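Long-range contact in beta-D-glucoside glucohydrolase (Trichoderma reesei, PDB 4I8D), which probably hydrolyses terminal, non-reducing beta-D-glucosyl residues, releasing beta-D-glucose, as a family 3 glycoside hydrolase in cellulose degradation: residues T157-I162 against S200-Y205. Residues are numbered along the deposited sequence; the frame is centred on the assembly and turned at random.
With BGC (beta-D-glucopyranose), chain G.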
loop_
_atom_site.group_PDB
_atom_site.type_symbol
_atom_site.label_atom_id
_atom_site.label_comp_id
_atom_site.label_asym_id
_atom_site.label_seq_id
_atom_site.Cartn_x
_atom_site.Cartn_y
_atom_site.Cartn_z
ATOM N N THR A 157 9.092 8.829 -2.378
ATOM C CA THR A 157 9.825 7.748 -3.039
ATOM C C THR A 157 8.914 6.581 -3.382
ATOM O O THR A 157 8.464 5.856 -2.485
ATOM C CB THR A 157 10.966 7.195 -2.168
ATOM O OG1 THR A 157 11.614 8.261 -1.468
ATOM C CG2 THR A 157 11.977 6.474 -3.033
ATOM N N ALA A 158 8.651 6.401 -4.680
ATOM C CA ALA A 158 7.981 5.195 -5.178
ATOM C C ALA A 158 8.901 3.985 -4.957
ATOM O O ALA A 158 10.101 4.056 -5.234
ATOM C CB ALA A 158 7.607 5.346 -6.642
ATOM N N LYS A 159 8.318 2.886 -4.472
ATOM C CA LYS A 159 9.044 1.800 -3.802
ATOM C C LYS A 159 8.195 0.516 -3.860
ATOM O O LYS A 159 6.980 0.605 -3.681
ATOM C CB LYS A 159 9.204 2.227 -2.341
ATOM C CG LYS A 159 10.210 1.481 -1.501
ATOM C CD LYS A 159 10.367 2.166 -0.147
ATOM C CE LYS A 159 9.386 1.654 0.902
ATOM N NZ LYS A 159 9.950 1.788 2.276
ATOM N N HIS A 160 8.761 -0.671 -4.115
ATOM C CA HIS A 160 10.138 -0.923 -4.521
ATOM C C HIS A 160 10.088 -1.355 -5.980
ATOM O O HIS A 160 9.251 -2.165 -6.371
ATOM C CB HIS A 160 10.759 -2.060 -3.703
ATOM C CG HIS A 160 10.606 -1.907 -2.224
ATOM N ND1 HIS A 160 11.649 -1.533 -1.404
ATOM C CD2 HIS A 160 9.535 -2.080 -1.414
ATOM C CE1 HIS A 160 11.223 -1.467 -0.155
ATOM N NE2 HIS A 160 9.944 -1.798 -0.132
ATOM N N TYR A 161 10.986 -0.802 -6.780
ATOM C CA TYR A 161 11.021 -1.076 -8.200
ATOM C C TYR A 161 12.159 -2.062 -8.443
ATOM O O TYR A 161 13.318 -1.735 -8.201
ATOM C CB TYR A 161 11.233 0.234 -8.967
ATOM C CG TYR A 161 11.073 0.158 -10.472
ATOM C CD1 TYR A 161 9.832 0.376 -11.078
ATOM C CD2 TYR A 161 12.171 -0.091 -11.295
ATOM C CE1 TYR A 161 9.690 0.325 -12.457
ATOM C CE2 TYR A 161 12.034 -0.145 -12.676
ATOM C CZ TYR A 161 10.796 0.058 -13.250
ATOM O OH TYR A 161 10.673 -0.017 -14.624
ATOM N N ILE A 162 11.848 -3.281 -8.885
ATOM C CA ILE A 162 10.483 -3.770 -9.106
ATOM C C ILE A 162 10.463 -5.293 -8.859
ATOM O O ILE A 162 11.524 -5.919 -8.783
ATOM C CB ILE A 162 9.964 -3.406 -10.528
ATOM C CG1 ILE A 162 8.444 -3.633 -10.622
ATOM C CG2 ILE A 162 10.754 -4.147 -11.602
ATOM C CD1 ILE A 162 7.800 -3.129 -11.893
ATOM N N SER A 200 11.124 10.638 -6.511
ATOM C CA SER A 200 12.155 9.616 -6.429
ATOM C C SER A 200 11.569 8.224 -6.625
ATOM O O SER A 200 10.370 8.013 -6.424
ATOM C CB SER A 200 12.830 9.701 -5.054
ATOM O OG SER A 200 13.946 8.833 -4.952
ATOM N N VAL A 201 12.424 7.284 -7.019
ATOM C CA VAL A 201 12.062 5.867 -7.111
ATOM C C VAL A 201 13.181 5.010 -6.514
ATOM O O VAL A 201 14.362 5.211 -6.820
ATOM C CB VAL A 201 11.764 5.429 -8.566
ATOM C CG1 VAL A 201 11.652 3.911 -8.671
ATOM C CG2 VAL A 201 10.485 6.083 -9.083
ATOM N N MET A 202 12.801 4.068 -5.652
ATOM C CA MET A 202 13.755 3.143 -5.046
ATOM C C MET A 202 13.821 1.861 -5.847
ATOM O O MET A 202 12.791 1.235 -6.097
ATOM C CB MET A 202 13.337 2.809 -3.623
ATOM C CG MET A 202 14.453 2.252 -2.766
ATOM S SD MET A 202 13.742 1.550 -1.275
ATOM C CE MET A 202 14.836 2.156 -0.001
ATOM N N CYS A 203 15.024 1.472 -6.259
ATOM C CA CYS A 203 15.196 0.176 -6.916
ATOM C C CYS A 203 15.378 -0.911 -5.868
ATOM O O CYS A 203 15.995 -0.684 -4.820
ATOM C CB CYS A 203 16.338 0.177 -7.938
ATOM S SG CYS A 203 17.930 0.776 -7.333
ATOM N N SER A 204 14.846 -2.090 -6.172
ATOM C CA SER A 204 14.667 -3.173 -5.198
ATOM C C SER A 204 15.880 -4.083 -4.998
ATOM O O SER A 204 16.802 -4.108 -5.816
ATOM C CB SER A 204 13.467 -4.018 -5.610
ATOM O OG SER A 204 13.684 -4.541 -6.906
ATOM N N TYR A 205 15.846 -4.847 -3.906
ATOM C CA TYR A 205 16.922 -5.768 -3.539
ATOM C C TYR A 205 17.112 -6.943 -4.503
ATOM O O TYR A 205 18.214 -7.482 -4.607
ATOM C CB TYR A 205 16.681 -6.324 -2.134
ATOM C CG TYR A 205 17.136 -5.449 -0.978
ATOM C CD1 TYR A 205 18.465 -5.042 -0.861
ATOM C CD2 TYR A 205 16.245 -5.084 0.031
ATOM C CE1 TYR A 205 18.883 -4.265 0.209
ATOM C CE2 TYR A 205 16.655 -4.313 1.108
ATOM C CZ TYR A 205 17.973 -3.904 1.190
ATOM O OH TYR A 205 18.379 -3.135 2.260
HETATM C C2 BGC G . 14.098 -1.584 3.406
HETATM C C3 BGC G . 13.556 -0.259 2.825
HETATM C C4 BGC G . 13.890 0.931 3.735
HETATM C C5 BGC G . 15.385 0.941 4.067
HETATM C C6 BGC G . 15.794 2.112 4.951
HETATM C C1 BGC G . 15.552 -1.441 3.912
HETATM O O1 BGC G . 15.973 -2.596 4.654
HETATM O O2 BGC G . 14.000 -2.650 2.438
HETATM O O3 BGC G . 12.135 -0.323 2.624
HETATM O O4 BGC G . 13.478 2.162 3.127
HETATM O O5 BGC G . 15.708 -0.279 4.742
HETATM O O6 BGC G . 15.446 1.836 6.311
#
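Met-202 lies alongside Lys-159 and His-160, and all three side chains run the same way, to the bound glucose. Its SD touches Lys-159 CG at 3.5 Å and approaches His-160 ND1 obliquely. With CG anti to the backbone N (chi1 -161°), the Met-202 chain runs out until CE comes within 3.4 Å of O4 of the sugar. Lys-159 CG sits over the centre of one face of the His-160 imidazole. Further out, Lys-159 NZ donates a hydrogen bond to O3 of the glucose at 3.1 Å and another to the carbonyl of Leu-111. The His-160 ring meets the same O3 at its edge, through CE1. Its ND1 makes a weak hydrogen bond to Asp-237, which also binds the sugar.

The two strands are parallel neighbours. Met-202 N donates to Ala-158 O, and Met-202 O accepts from Tyr-161 N at 2.8 Å. A cis peptide precedes His-160, and a beta bulge between Ala-158 and Tyr-161 shifts the register by one. This is consistent with two consecutive residues, Lys-159 and His-160, both reaching the sugar. On the face that carries Ala-158, Val-201 and Tyr-161, the two Val-201 methyls meet different partners: CG2 meets Ala-158 CB at 3.8 Å, and CG1 meets Tyr-161 CB. Helices 188-195 and 217-227 cover this face. After the strand, Ser-204 CB packs on His-160 CB at 3.8 Å, and its OG is hydrogen-bonded to Asn-206 OD1. Tyr-205 turns a ring edge to O2 of the glucose.

These are adjacent parallel strands of the TIM-barrel-like N-terminal domain. Their C-terminal parts and Tyr-205 beyond them line the glucose-binding pocket, the usual place for a TIM-barrel active site.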